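Local atomic coordinates of uncharacterized protein Tm1679 (Thermotoga maritima, PDB entry 3H3E), a protein that is of uncharacterised function but binds zinc through a metallo-beta-lactamase fold, and is thought to be a metal-dependent hydrolase or possibly a transferase. Residues V86-K90 / E91-Q95; A136-G140 / K141-G145; V167-K171 / E172-V176; R183-D186 / N187-D191; H236-G239 / E240-D244. The protein carries 2 engineered substitutions. All coordinates share one frame; numbering follows the deposited sequence.

All five contacts are local turns, helix starts or hairpins of a single metallo-beta-lactamase fold whose zinc ion is held by His69, His71 and His182. Interactions 2 and 4 belong together: their centres lie about 9 Å apart, and the turn at 136-145 is tied to the helix start at 183-191 by salt bridges. Both approach the metal site, with the side chains of Pro143 and Arg183 each about 5 Å from that of His182. Interaction 1 lies nearer His69, the side chains of Ala92 and His69 being about 6 Å apart. In interaction 5, Thr238 has its side chain about 11 Å from the zinc, whereas the hairpin of interaction 3 lies away from the site.

Interaction 1 of 5, residues V86-K90 / E91-Q95; sequences VWLRK and EALDQ
Arg89 and Glu91 form a salt bridge next to the start of a short 3-10 turn, with NH1 of Arg89 lying 3.2 Å from OE2 of Glu91. The two side chains run side by side in the same direction; the guanidinium and carboxylate planes are 29° apart, and OE2 comes to the guanidinium obliquely, neither over its face nor at its edge. The Glu91 chain bends at its second torsion (chi2 -87°), which brings the carboxylate round to the arginine. The same OE2 accepts from a water at 2.6 Å, and that water in turn takes the N-H of Lys90, linking the carboxylate to the backbone at the turn's entry. Behind this polar side, CD1 of Leu88 touches both CB of Ala92 and CD2 of Leu93, each at 4.0 Å; the two leucines cross at about a right angle. The turn itself is held by two i to i+3 bonds, Ala92 N to Arg89 O at 2.8 Å and Leu93 N to Lys90 O at a longer 3.3 Å. Further out, Arg89 also gives NH1 to Glu161 O and NH2 to Glu121 O, which hold the guanidinium in place. Trp107 covers Leu88, Ala92 and Leu93 together. The arrangement is a short 3-10 turn following strand 85-89, a parallel strand in one of the two large mixed sheets of the metallo-beta-lactamase fold.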
loop_
_atom_site.group_PDB
_atom_site.type_symbol
_atom_site.label_atom_id
_atom_site.label_comp_id
_atom_site.label_asym_id
_atom_site.label_seq_id
_atom_site.Cartn_x
_atom_site.Cartn_y
_atom_site.Cartn_z
ATOM N N VAL A 86 -3.402 -11.598 -10.246
ATOM C CA VAL A 86 -3.387 -10.216 -9.796
ATOM C C VAL A 86 -4.698 -9.858 -9.147
ATOM O O VAL A 86 -5.743 -9.882 -9.796
ATOM C CB VAL A 86 -3.153 -9.247 -10.953
ATOM C CG1 VAL A 86 -3.202 -7.826 -10.435
ATOM C CG2 VAL A 86 -1.834 -9.549 -11.637
ATOM N N TRP A 87 -4.633 -9.538 -7.858
ATOM C CA TRP A 87 -5.812 -9.197 -7.081
ATOM C C TRP A 87 -6.018 -7.702 -7.109
ATOM O O TRP A 87 -5.280 -6.973 -6.457
ATOM C CB TRP A 87 -5.613 -9.616 -5.638
ATOM C CG TRP A 87 -5.468 -11.078 -5.445
ATOM C CD1 TRP A 87 -4.448 -11.850 -5.873
ATOM C CD2 TRP A 87 -6.369 -11.946 -4.751
ATOM N NE1 TRP A 87 -4.652 -13.155 -5.506
ATOM C CE2 TRP A 87 -5.827 -13.238 -4.806
ATOM C CE3 TRP A 87 -7.589 -11.756 -4.096
ATOM C CZ2 TRP A 87 -6.456 -14.344 -4.228
ATOM C CZ3 TRP A 87 -8.217 -12.860 -3.521
ATOM C CH2 TRP A 87 -7.647 -14.133 -3.595
ATOM N N LEU A 88 -7.018 -7.252 -7.860
ATOM C CA LEU A 88 -7.332 -5.841 -7.942
ATOM C C LEU A 88 -8.831 -5.589 -7.838
ATOM O O LEU A 88 -9.638 -6.475 -8.113
ATOM C CB LEU A 88 -6.798 -5.251 -9.245
ATOM C CG LEU A 88 -7.380 -5.750 -10.568
ATOM C CD1 LEU A 88 -7.100 -4.749 -11.658
ATOM C CD2 LEU A 88 -6.823 -7.112 -10.939
ATOM N N ARG A 89 -9.196 -4.377 -7.430
ATOM C CA ARG A 89 -10.584 -3.951 -7.441
ATOM C C ARG A 89 -11.037 -3.595 -8.864
ATOM O O ARG A 89 -10.290 -2.990 -9.622
ATOM C CB ARG A 89 -10.789 -2.750 -6.523
ATOM C CG ARG A 89 -10.513 -3.020 -5.068
ATOM C CD ARG A 89 -11.427 -2.214 -4.148
ATOM N NE ARG A 89 -12.459 -3.065 -3.567
ATOM C CZ ARG A 89 -13.759 -2.844 -3.685
ATOM N NH1 ARG A 89 -14.207 -1.784 -4.341
ATOM N NH2 ARG A 89 -14.611 -3.678 -3.129
ATOM N N LYS A 90 -12.268 -3.960 -9.216
ATOM C CA LYS A 90 -12.792 -3.642 -10.538
ATOM C C LYS A 90 -12.482 -2.207 -10.930
ATOM O O LYS A 90 -12.157 -1.934 -12.076
ATOM C CB LYS A 90 -14.300 -3.910 -10.633
ATOM C CG LYS A 90 -14.668 -5.383 -10.808
ATOM C CD LYS A 90 -16.161 -5.570 -11.101
ATOM C CE LYS A 90 -16.439 -6.818 -11.964
ATOM N NZ LYS A 90 -15.836 -6.775 -13.349
ATOM N N GLU A 91 -12.555 -1.288 -9.978
ATOM C CA GLU A 91 -12.421 0.128 -10.316
ATOM C C GLU A 91 -10.967 0.593 -10.483
ATOM O O GLU A 91 -10.702 1.722 -10.883
ATOM C CB GLU A 91 -13.223 1.017 -9.342
ATOM C CG GLU A 91 -13.207 0.569 -7.902
ATOM C CD GLU A 91 -14.285 -0.445 -7.565
ATOM O OE1 GLU A 91 -15.429 -0.035 -7.314
ATOM O OE2 GLU A 91 -13.975 -1.654 -7.499
ATOM N N ALA A 92 -10.021 -0.292 -10.200
ATOM C CA ALA A 92 -8.633 -0.024 -10.548
ATOM C C ALA A 92 -8.450 0.116 -12.059
ATOM O O ALA A 92 -7.454 0.638 -12.522
ATOM C CB ALA A 92 -7.746 -1.118 -10.018
ATOM N N LEU A 93 -9.413 -0.363 -12.834
ATOM C CA LEU A 93 -9.297 -0.329 -14.290
ATOM C C LEU A 93 -9.535 1.055 -14.880
ATOM O O LEU A 93 -9.034 1.355 -15.954
ATOM C CB LEU A 93 -10.273 -1.318 -14.932
ATOM C CG LEU A 93 -10.106 -2.784 -14.543
ATOM C CD1 LEU A 93 -11.241 -3.568 -15.140
ATOM C CD2 LEU A 93 -8.776 -3.339 -14.996
ATOM N N ASP A 94 -10.318 1.882 -14.192
ATOM C CA ASP A 94 -10.606 3.233 -14.663
ATOM C C ASP A 94 -9.308 3.992 -14.785
ATOM O O ASP A 94 -8.382 3.763 -14.031
ATOM C CB ASP A 94 -11.549 3.954 -13.706
ATOM C CG ASP A 94 -12.893 3.270 -13.589
ATOM O OD1 ASP A 94 -13.259 2.534 -14.521
ATOM O OD2 ASP A 94 -13.584 3.468 -12.568
ATOM N N GLN A 95 -9.230 4.889 -15.751
ATOM C CA GLN A 95 -7.958 5.503 -16.086
ATOM C C GLN A 95 -7.701 6.722 -15.229
ATOM O O GLN A 95 -8.450 7.685 -15.264
ATOM C CB GLN A 95 -7.871 5.805 -17.591
ATOM C CG GLN A 95 -7.649 4.536 -18.465
ATOM C CD GLN A 95 -6.583 3.542 -17.911
ATOM O OE1 GLN A 95 -5.745 3.892 -17.076
ATOM N NE2 GLN A 95 -6.627 2.302 -18.395
HETATM O O HOH W 1 -14.353 -4.181 -7.385
#

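Interaction 2 of 5, residues A136-G140 / K141-G145; sequences ANLRG and KVPTG
The carbonyl oxygen of Leu138 takes the N-H of Lys141 at 2.7 Å, closing a type I' beta turn, and it is also approached by ND2 of Asn187 in a weak hydrogen bond. Arg139 and Gly140 occupy the two central positions, both with positive phi, as a type I' turn requires. An Asx turn leads into it: OD1 of Asn137 accepts from Arg139 N at 2.8 Å, and the CB of Asn137 lies over one face of the Arg139 guanidinium, offset toward its rim. Beyond the turn the Leu138 side chain lies along the carbonyl oxygen of Lys141, with CD2 of Leu138 3.4 Å from Lys141 O. The first torsion of Leu138 (chi1 -74°) sets CG beside the backbone N and lays the chain there, from where CD2 goes on to CD of Pro143 at 4.2 Å. Lys141 turns its chain at the third torsion (chi3 of Lys141 57°) and pairs its NZ with Asp186, while Arg139 NH2 makes a salt bridge to Asp191. Charged side chains of the turn are therefore taken up by carboxylates of one helix. The loop as a whole connects strand 130-133 to strand 147-150 and lies along helix 185-193, with Ala136 packed on Asn187 and Ile188, and Pro143 resting against Phe160.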
loop_
_atom_site.group_PDB
_atom_site.type_symbol
_atom_site.label_atom_id
_atom_site.label_comp_id
_atom_site.label_asym_id
_atom_site.label_seq_id
_atom_site.Cartn_x
_atom_site.Cartn_y
_atom_site.Cartn_z
ATOM N N ALA A 136 -11.535 2.467 2.218
ATOM C CA ALA A 136 -11.859 2.921 3.567
ATOM C C ALA A 136 -12.967 3.952 3.562
ATOM O O ALA A 136 -13.096 4.741 2.635
ATOM C CB ALA A 136 -10.632 3.502 4.225
ATOM N N ASN A 137 -13.759 3.939 4.620
ATOM C CA ASN A 137 -14.778 4.938 4.847
ATOM C C ASN A 137 -14.108 6.282 5.089
ATOM O O ASN A 137 -13.290 6.420 5.994
ATOM C CB ASN A 137 -15.612 4.518 6.063
ATOM C CG ASN A 137 -16.698 5.523 6.422
ATOM O OD1 ASN A 137 -16.715 6.655 5.942
ATOM N ND2 ASN A 137 -17.602 5.110 7.294
ATOM N N LEU A 138 -14.462 7.278 4.286
ATOM C CA LEU A 138 -13.820 8.590 4.374
ATOM C C LEU A 138 -14.207 9.433 5.595
ATOM O O LEU A 138 -13.566 10.445 5.874
ATOM C CB LEU A 138 -14.084 9.381 3.102
ATOM C CG LEU A 138 -13.285 8.906 1.895
ATOM C CD1 LEU A 138 -13.950 9.361 0.632
ATOM C CD2 LEU A 138 -11.848 9.394 1.968
ATOM N N ARG A 139 -15.247 9.016 6.313
ATOM C CA ARG A 139 -15.758 9.770 7.461
ATOM C C ARG A 139 -15.751 11.291 7.293
ATOM O O ARG A 139 -15.314 12.017 8.190
ATOM C CB ARG A 139 -15.011 9.377 8.727
ATOM C CG ARG A 139 -15.286 7.956 9.142
ATOM C CD ARG A 139 -14.251 7.420 10.094
ATOM N NE ARG A 139 -14.462 5.999 10.323
ATOM C CZ ARG A 139 -13.779 5.040 9.719
ATOM N NH1 ARG A 139 -12.820 5.349 8.853
ATOM N NH2 ARG A 139 -14.055 3.773 9.986
ATOM N N GLY A 140 -16.240 11.768 6.149
ATOM C CA GLY A 140 -16.319 13.196 5.897
ATOM C C GLY A 140 -15.079 13.821 5.278
ATOM O O GLY A 140 -15.132 14.962 4.831
ATOM N N LYS A 141 -13.964 13.088 5.258
ATOM C CA LYS A 141 -12.738 13.545 4.594
ATOM C C LYS A 141 -12.750 13.172 3.122
ATOM O O LYS A 141 -13.493 12.292 2.708
ATOM C CB LYS A 141 -11.490 12.969 5.267
ATOM C CG LYS A 141 -11.238 13.522 6.675
ATOM C CD LYS A 141 -10.077 12.810 7.359
ATOM C CE LYS A 141 -8.793 12.896 6.530
ATOM N NZ LYS A 141 -7.777 11.850 6.888
ATOM N N VAL A 142 -11.942 13.859 2.329
ATOM C CA VAL A 142 -11.812 13.556 0.910
ATOM C C VAL A 142 -10.333 13.587 0.549
ATOM O O VAL A 142 -9.570 14.361 1.131
ATOM C CB VAL A 142 -12.571 14.564 0.042
ATOM C CG1 VAL A 142 -14.016 14.644 0.475
ATOM C CG2 VAL A 142 -11.917 15.933 0.111
ATOM N N PRO A 143 -9.918 12.744 -0.408
ATOM C CA PRO A 143 -8.490 12.566 -0.693
ATOM C C PRO A 143 -7.804 13.894 -0.983
ATOM O O PRO A 143 -8.430 14.750 -1.592
ATOM C CB PRO A 143 -8.495 11.666 -1.934
ATOM C CG PRO A 143 -9.768 10.917 -1.838
ATOM C CD PRO A 143 -10.758 11.884 -1.254
ATOM N N THR A 144 -6.567 14.076 -0.516
ATOM C CA THR A 144 -5.829 15.308 -0.793
ATOM C C THR A 144 -5.179 15.163 -2.153
ATOM O O THR A 144 -4.970 14.047 -2.632
ATOM C CB THR A 144 -4.764 15.663 0.292
ATOM O OG1 THR A 144 -3.800 14.611 0.413
ATOM C CG2 THR A 144 -5.414 15.889 1.637
ATOM N N GLY A 145 -4.891 16.287 -2.792
ATOM C CA GLY A 145 -4.294 16.254 -4.111
ATOM C C GLY A 145 -5.230 16.641 -5.235
ATOM O O GLY A 145 -6.344 17.102 -5.011
#

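Interaction 3 of 5, residues V167-K171 / E172-V176; sequences VVRTK and EGLVV
Val167 and Leu174 make the close apolar contact of this hairpin, CG1 of the valine lying 3.8 Å from CD2 of the leucine as the two side chains cross obliquely. The Leu174 CG stands beside its backbone N (chi1 -60°), and the same CD2 also reaches CB of Arg169 at 4.0 Å, with the aliphatic part of the arginine running alongside it in the same direction. Val167, Leu174 and Val176 all pack on Ile192 of helix 185-193. The other face of the hairpin carries Val168, Thr170 and Val175; the CB atoms of Val168 and Val175 are 4.3 Å apart, and Met13 of strand 13-19 covers Val168 and Thr170. Strands 165-170 and 173-178 form a 2:2 beta hairpin inside one of the large mixed sheets of the fold. Val168 and Val175 are its central hydrogen-bonded pair: Val168 N bonds to Val175 O at 2.8 Å and Val175 N to Val168 O at 2.7 Å. Toward the turn the bonding becomes less regular. Thr170 N still gives to Gly173 O at 2.8 Å, but with only 139° at the hydrogen, whereas the N-H of Gly173 reaches Thr170 O over a longer 3.0 Å. Lys171 and Glu172, the two central residues of the type I turn, are exposed and poorly ordered, their side chains lying side by side with the charged ends apart.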
loop_
_atom_site.group_PDB
_atom_site.type_symbol
_atom_site.label_atom_id
_atom_site.label_comp_id
_atom_site.label_asym_id
_atom_site.label_seq_id
_atom_site.Cartn_x
_atom_site.Cartn_y
_atom_site.Cartn_z
ATOM N N VAL A 167 -4.314 -6.952 5.377
ATOM C CA VAL A 167 -4.214 -7.195 6.807
ATOM C C VAL A 167 -3.755 -8.634 7.026
ATOM O O VAL A 167 -4.363 -9.586 6.537
ATOM C CB VAL A 167 -5.550 -6.943 7.525
ATOM C CG1 VAL A 167 -5.405 -7.143 9.026
ATOM C CG2 VAL A 167 -6.028 -5.557 7.231
ATOM N N VAL A 168 -2.654 -8.771 7.746
ATOM C CA VAL A 168 -2.114 -10.064 8.101
ATOM C C VAL A 168 -2.327 -10.240 9.593
ATOM O O VAL A 168 -1.872 -9.421 10.395
ATOM C CB VAL A 168 -0.599 -10.140 7.842
ATOM C CG1 VAL A 168 -0.085 -11.561 8.081
ATOM C CG2 VAL A 168 -0.254 -9.634 6.436
ATOM N N ARG A 169 -3.022 -11.315 9.950
ATOM C CA ARG A 169 -3.354 -11.610 11.333
ATOM C C ARG A 169 -2.256 -12.477 11.942
ATOM O O ARG A 169 -2.007 -13.598 11.506
ATOM C CB ARG A 169 -4.728 -12.277 11.404
ATOM C CG ARG A 169 -5.233 -12.588 12.788
ATOM C CD ARG A 169 -6.404 -13.541 12.676
ATOM N NE ARG A 169 -7.697 -12.866 12.686
ATOM C CZ ARG A 169 -8.756 -13.271 11.989
ATOM N NH1 ARG A 169 -8.648 -14.332 11.195
ATOM N NH2 ARG A 169 -9.912 -12.604 12.071
ATOM N N THR A 170 -1.601 -11.912 12.948
ATOM C CA THR A 170 -0.405 -12.448 13.586
ATOM C C THR A 170 -0.759 -12.758 15.046
ATOM O O THR A 170 -1.715 -12.185 15.582
ATOM C CB THR A 170 0.720 -11.380 13.476
ATOM O OG1 THR A 170 1.506 -11.653 12.322
ATOM C CG2 THR A 170 1.617 -11.316 14.693
ATOM N N LYS A 171 -0.031 -13.667 15.691
ATOM C CA LYS A 171 -0.347 -13.984 17.084
ATOM C C LYS A 171 -0.129 -12.756 17.983
ATOM O O LYS A 171 -0.717 -12.644 19.061
ATOM C CB LYS A 171 0.440 -15.204 17.576
ATOM C CG LYS A 171 1.905 -14.938 17.829
ATOM C CD LYS A 171 2.625 -16.183 18.321
ATOM C CE LYS A 171 2.997 -17.103 17.171
ATOM N NZ LYS A 171 4.027 -18.108 17.573
ATOM N N GLU A 172 0.687 -11.824 17.494
ATOM C CA GLU A 172 1.039 -10.593 18.202
ATOM C C GLU A 172 0.093 -9.426 17.895
ATOM O O GLU A 172 0.213 -8.341 18.473
ATOM C CB GLU A 172 2.457 -10.174 17.809
ATOM C CG GLU A 172 3.516 -11.239 18.025
ATOM C CD GLU A 172 4.086 -11.194 19.422
ATOM O OE1 GLU A 172 4.057 -10.103 20.034
ATOM O OE2 GLU A 172 4.562 -12.244 19.907
ATOM N N GLY A 173 -0.837 -9.647 16.973
ATOM C CA GLY A 173 -1.731 -8.599 16.520
ATOM C C GLY A 173 -1.752 -8.538 15.012
ATOM O O GLY A 173 -1.324 -9.462 14.344
ATOM N N LEU A 174 -2.241 -7.439 14.468
ATOM C CA LEU A 174 -2.403 -7.333 13.031
ATOM C C LEU A 174 -1.225 -6.612 12.406
ATOM O O LEU A 174 -0.702 -5.654 12.969
ATOM C CB LEU A 174 -3.697 -6.578 12.701
ATOM C CG LEU A 174 -5.024 -7.150 13.186
ATOM C CD1 LEU A 174 -6.154 -6.162 12.871
ATOM C CD2 LEU A 174 -5.311 -8.507 12.556
ATOM N N VAL A 175 -0.808 -7.064 11.234
ATOM C CA VAL A 175 0.120 -6.272 10.447
ATOM C C VAL A 175 -0.616 -5.720 9.236
ATOM O O VAL A 175 -1.286 -6.451 8.517
ATOM C CB VAL A 175 1.351 -7.059 10.030
ATOM C CG1 VAL A 175 2.337 -6.132 9.356
ATOM C CG2 VAL A 175 1.989 -7.723 11.265
ATOM N N VAL A 176 -0.505 -4.412 9.036
ATOM C CA VAL A 176 -1.275 -3.728 8.019
ATOM C C VAL A 176 -0.326 -3.170 6.980
ATOM O O VAL A 176 0.629 -2.489 7.315
ATOM C CB VAL A 176 -2.090 -2.568 8.620
ATOM C CG1 VAL A 176 -2.827 -1.802 7.530
ATOM C CG2 VAL A 176 -3.050 -3.072 9.652
#

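Interaction 4 of 5, residues R183-D186 / N187-D191; sequences RGID and NILLD
Asn187 points its amide back past the N-cap Gly184 to the carbonyl of Arg183: ND2 gives a hydrogen to Arg183 O at 2.9 Å, straight at 177°. The acceptor lies in the amide plane of Asn187, and the donor comes in nearly along the C=O axis. Gly184 gives its carbonyl to Ile188 N at 2.9 Å, opening helix 185-193, the crossover helix of the beta-alpha-beta unit with strands 173-178 and 200-204. Next to this, Asp186 has CG in the crowded position between backbone N and carbonyl carbon (chi1 58°), and its OD2 shares a water with Asn187 OD1. Turned to the apolar side, CD1 of Ile185 meets CB of Ile188 at 4.2 Å and CG of Leu189 at 4.3 Å, and helix 214-226 covers Ile185 and Leu189 through Phe224. Because OD1 of Asn187 also accepts from Arg139 NH1, both ends of the amide are engaged. This is consistent with the modelled amide orientation and leaves a buried polar group satisfied in the helix that follows the zinc ligand His182.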
loop_
_atom_site.group_PDB
_atom_site.type_symbol
_atom_site.label_atom_id
_atom_site.label_comp_id
_atom_site.label_asym_id
_atom_site.label_seq_id
_atom_site.Cartn_x
_atom_site.Cartn_y
_atom_site.Cartn_z
ATOM N N ARG A 183 -7.429 7.311 0.835
ATOM C CA ARG A 183 -8.671 7.500 1.547
ATOM C C ARG A 183 -8.423 7.898 2.991
ATOM O O ARG A 183 -9.359 8.207 3.710
ATOM C CB ARG A 183 -9.512 6.237 1.472
ATOM C CG ARG A 183 -10.031 5.929 0.072
ATOM C CD ARG A 183 -11.322 5.143 0.211
ATOM N NE ARG A 183 -12.293 5.556 -0.780
ATOM C CZ ARG A 183 -13.590 5.675 -0.547
ATOM N NH1 ARG A 183 -14.076 5.407 0.646
ATOM N NH2 ARG A 183 -14.400 6.067 -1.515
ATOM N N GLY A 184 -7.156 7.903 3.402
ATOM C CA GLY A 184 -6.774 8.294 4.751
ATOM C C GLY A 184 -6.284 7.130 5.590
ATOM O O GLY A 184 -7.006 6.161 5.773
ATOM N N ILE A 185 -5.054 7.204 6.094
ATOM C CA ILE A 185 -4.481 6.066 6.807
ATOM C C ILE A 185 -5.226 5.856 8.107
ATOM O O ILE A 185 -5.394 4.724 8.560
ATOM C CB ILE A 185 -2.979 6.235 7.056
ATOM C CG1 ILE A 185 -2.391 5.005 7.746
ATOM C CG2 ILE A 185 -2.727 7.450 7.906
ATOM C CD1 ILE A 185 -2.746 3.712 7.148
ATOM N N ASP A 186 -5.700 6.950 8.687
ATOM C CA ASP A 186 -6.590 6.888 9.846
ATOM C C ASP A 186 -7.934 6.210 9.550
ATOM O O ASP A 186 -8.393 5.375 10.325
ATOM C CB ASP A 186 -6.799 8.273 10.474
ATOM C CG ASP A 186 -7.375 9.315 9.499
ATOM O OD1 ASP A 186 -7.155 9.218 8.273
ATOM O OD2 ASP A 186 -8.038 10.266 9.979
ATOM N N ASN A 187 -8.566 6.567 8.437
ATOM C CA ASN A 187 -9.808 5.904 8.025
ATOM C C ASN A 187 -9.580 4.431 7.798
ATOM O O ASN A 187 -10.422 3.589 8.107
ATOM C CB ASN A 187 -10.366 6.545 6.756
ATOM C CG ASN A 187 -11.023 7.857 7.037
ATOM O OD1 ASN A 187 -11.629 8.028 8.089
ATOM N ND2 ASN A 187 -10.896 8.805 6.118
ATOM N N ILE A 188 -8.412 4.133 7.259
ATOM C CA ILE A 188 -8.045 2.773 6.945
ATOM C C ILE A 188 -7.937 1.969 8.222
ATOM O O ILE A 188 -8.439 0.858 8.301
ATOM C CB ILE A 188 -6.744 2.738 6.130
ATOM C CG1 ILE A 188 -7.036 3.220 4.699
ATOM C CG2 ILE A 188 -6.141 1.361 6.147
ATOM C CD1 ILE A 188 -5.820 3.420 3.820
ATOM N N LEU A 189 -7.312 2.546 9.240
ATOM C CA LEU A 189 -7.097 1.823 10.498
ATOM C C LEU A 189 -8.387 1.640 11.276
ATOM O O LEU A 189 -8.624 0.595 11.855
ATOM C CB LEU A 189 -6.061 2.536 11.360
ATOM C CG LEU A 189 -4.623 2.528 10.824
ATOM C CD1 LEU A 189 -3.701 3.170 11.822
ATOM C CD2 LEU A 189 -4.185 1.118 10.551
ATOM N N LEU A 190 -9.217 2.673 11.280
ATOM C CA LEU A 190 -10.517 2.618 11.918
ATOM C C LEU A 190 -11.398 1.583 11.238
ATOM O O LEU A 190 -12.130 0.854 11.898
ATOM C CB LEU A 190 -11.185 3.991 11.869
ATOM C CG LEU A 190 -10.478 5.150 12.579
ATOM C CD1 LEU A 190 -10.990 6.502 12.085
ATOM C CD2 LEU A 190 -10.668 5.023 14.074
ATOM N N ASP A 191 -11.340 1.509 9.914
ATOM C CA ASP A 191 -12.105 0.480 9.222
ATOM C C ASP A 191 -11.658 -0.898 9.697
ATOM O O ASP A 191 -12.477 -1.777 9.936
ATOM C CB ASP A 191 -11.981 0.608 7.706
ATOM C CG ASP A 191 -13.066 1.496 7.099
ATOM O OD1 ASP A 191 -13.605 2.365 7.820
ATOM O OD2 ASP A 191 -13.386 1.329 5.899
HETATM O O HOH W 2 -11.201 9.995 9.863
#

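Interaction 5 of 5, residues H236-G239 / E240-D244; sequences HCTG and ERAVD
The flat group at the centre of this contact is the peptide between Gly239 and Glu240, whose carbonyl oxygen, Gly239 O, receives Val243 N almost end-on, at 3.0 Å and with 163° at the hydrogen. Gly239 stands at the N-cap position of helix 240-249, which follows strand 231-235 as part of the alternating strand and helix pattern of the metallo-beta-lactamase fold. A second flat group, the His236 imidazole at the far end of the loop, meets the ring of His74 with the planes about 70° apart and that of His31 at about 40°. Of its ring nitrogens, ND1 bonds to Asp21 OD1, and NE2 makes a weak bond to Asp73 OD2. Between these two groups, Cys237 is disulfide-bonded to Cys180, which ties the loop to the segment just before the zinc ligand His182. Thr238 then turns its methyl to the first turn of the helix. CG2 of Thr238 lies 4.2 Å from CB of Ala242, and Ala242 itself also packs on Leu209. The hydroxyl of Thr238 is turned the other way: OG1 stands beside the backbone N (chi1 -52°) and bonds to Cys235 O and Phe207 N, which fixes the rotation of the side chain. Across the same methyl, Thr238 and Val243 cross at about a right angle, the CG2 atoms of the two residues being 4.1 Å apart.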
loop_
_atom_site.group_PDB
_atom_site.type_symbol
_atom_site.label_atom_id
_atom_site.label_comp_id
_atom_site.label_asym_id
_atom_site.label_seq_id
_atom_site.Cartn_x
_atom_site.Cartn_y
_atom_site.Cartn_z
ATOM N N HIS A 236 7.466 5.509 0.869
ATOM C CA HIS A 236 6.859 5.992 -0.375
ATOM C C HIS A 236 6.298 7.410 -0.239
ATOM O O HIS A 236 7.033 8.345 0.103
ATOM C CB HIS A 236 5.772 4.993 -0.817
ATOM C CG HIS A 236 5.249 5.215 -2.204
ATOM N ND1 HIS A 236 6.057 5.585 -3.258
ATOM C CD2 HIS A 236 3.996 5.092 -2.714
ATOM C CE1 HIS A 236 5.317 5.700 -4.352
ATOM N NE2 HIS A 236 4.063 5.410 -4.050
ATOM N N CYS A 237 4.998 7.570 -0.477
ATOM C CA CYS A 237 4.373 8.901 -0.438
ATOM C C CYS A 237 4.524 9.697 0.878
ATOM O O CYS A 237 4.507 10.925 0.864
ATOM C CB CYS A 237 2.896 8.907 -0.930
ATOM S SG CYS A 237 1.910 7.353 -1.088
ATOM N N THR A 238 4.710 9.003 1.993
ATOM C CA THR A 238 4.524 9.597 3.317
ATOM C C THR A 238 5.068 11.021 3.524
ATOM O O THR A 238 4.305 11.934 3.806
ATOM C CB THR A 238 5.001 8.655 4.426
ATOM O OG1 THR A 238 4.393 7.367 4.247
ATOM C CG2 THR A 238 4.606 9.206 5.780
ATOM N N GLY A 239 6.373 11.216 3.400
ATOM C CA GLY A 239 6.925 12.554 3.510
ATOM C C GLY A 239 7.760 12.803 4.748
ATOM O O GLY A 239 7.389 12.393 5.841
ATOM N N GLU A 240 8.882 13.498 4.577
ATOM C CA GLU A 240 9.815 13.779 5.675
ATOM C C GLU A 240 9.159 14.553 6.820
ATOM O O GLU A 240 9.405 14.269 7.989
ATOM C CB GLU A 240 11.065 14.518 5.162
ATOM C CG GLU A 240 12.091 14.874 6.250
ATOM C CD GLU A 240 13.225 15.787 5.758
ATOM O OE1 GLU A 240 13.464 15.853 4.530
ATOM O OE2 GLU A 240 13.880 16.437 6.609
ATOM N N ARG A 241 8.324 15.529 6.487
ATOM C CA ARG A 241 7.656 16.314 7.517
ATOM C C ARG A 241 6.790 15.411 8.378
ATOM O O ARG A 241 6.871 15.436 9.604
ATOM C CB ARG A 241 6.796 17.418 6.893
ATOM C CG ARG A 241 6.137 18.349 7.910
ATOM C CD ARG A 241 7.147 18.854 8.932
ATOM N NE ARG A 241 6.528 19.627 10.011
ATOM C CZ ARG A 241 7.162 19.998 11.123
ATOM N NH1 ARG A 241 8.435 19.661 11.309
ATOM N NH2 ARG A 241 6.526 20.707 12.051
ATOM N N ALA A 242 5.965 14.604 7.721
ATOM C CA ALA A 242 5.023 13.742 8.417
ATOM C C ALA A 242 5.764 12.747 9.292
ATOM O O ALA A 242 5.363 12.498 10.427
ATOM C CB ALA A 242 4.117 13.028 7.430
ATOM N N VAL A 243 6.851 12.187 8.771
ATOM C CA VAL A 243 7.640 11.238 9.543
ATOM C C VAL A 243 8.221 11.892 10.789
ATOM O O VAL A 243 8.215 11.291 11.865
ATOM C CB VAL A 243 8.780 10.632 8.728
ATOM C CG1 VAL A 243 9.579 9.682 9.597
ATOM C CG2 VAL A 243 8.237 9.907 7.502
ATOM N N ASP A 244 8.721 13.119 10.651
ATOM C CA ASP A 244 9.270 13.843 11.798
ATOM C C ASP A 244 8.207 13.993 12.874
ATOM O O ASP A 244 8.491 13.850 14.062
ATOM C CB ASP A 244 9.815 15.224 11.397
ATOM C CG ASP A 244 11.198 15.156 10.752
ATOM O OD1 ASP A 244 11.786 14.053 10.666
ATOM O OD2 ASP A 244 11.696 16.222 10.328
#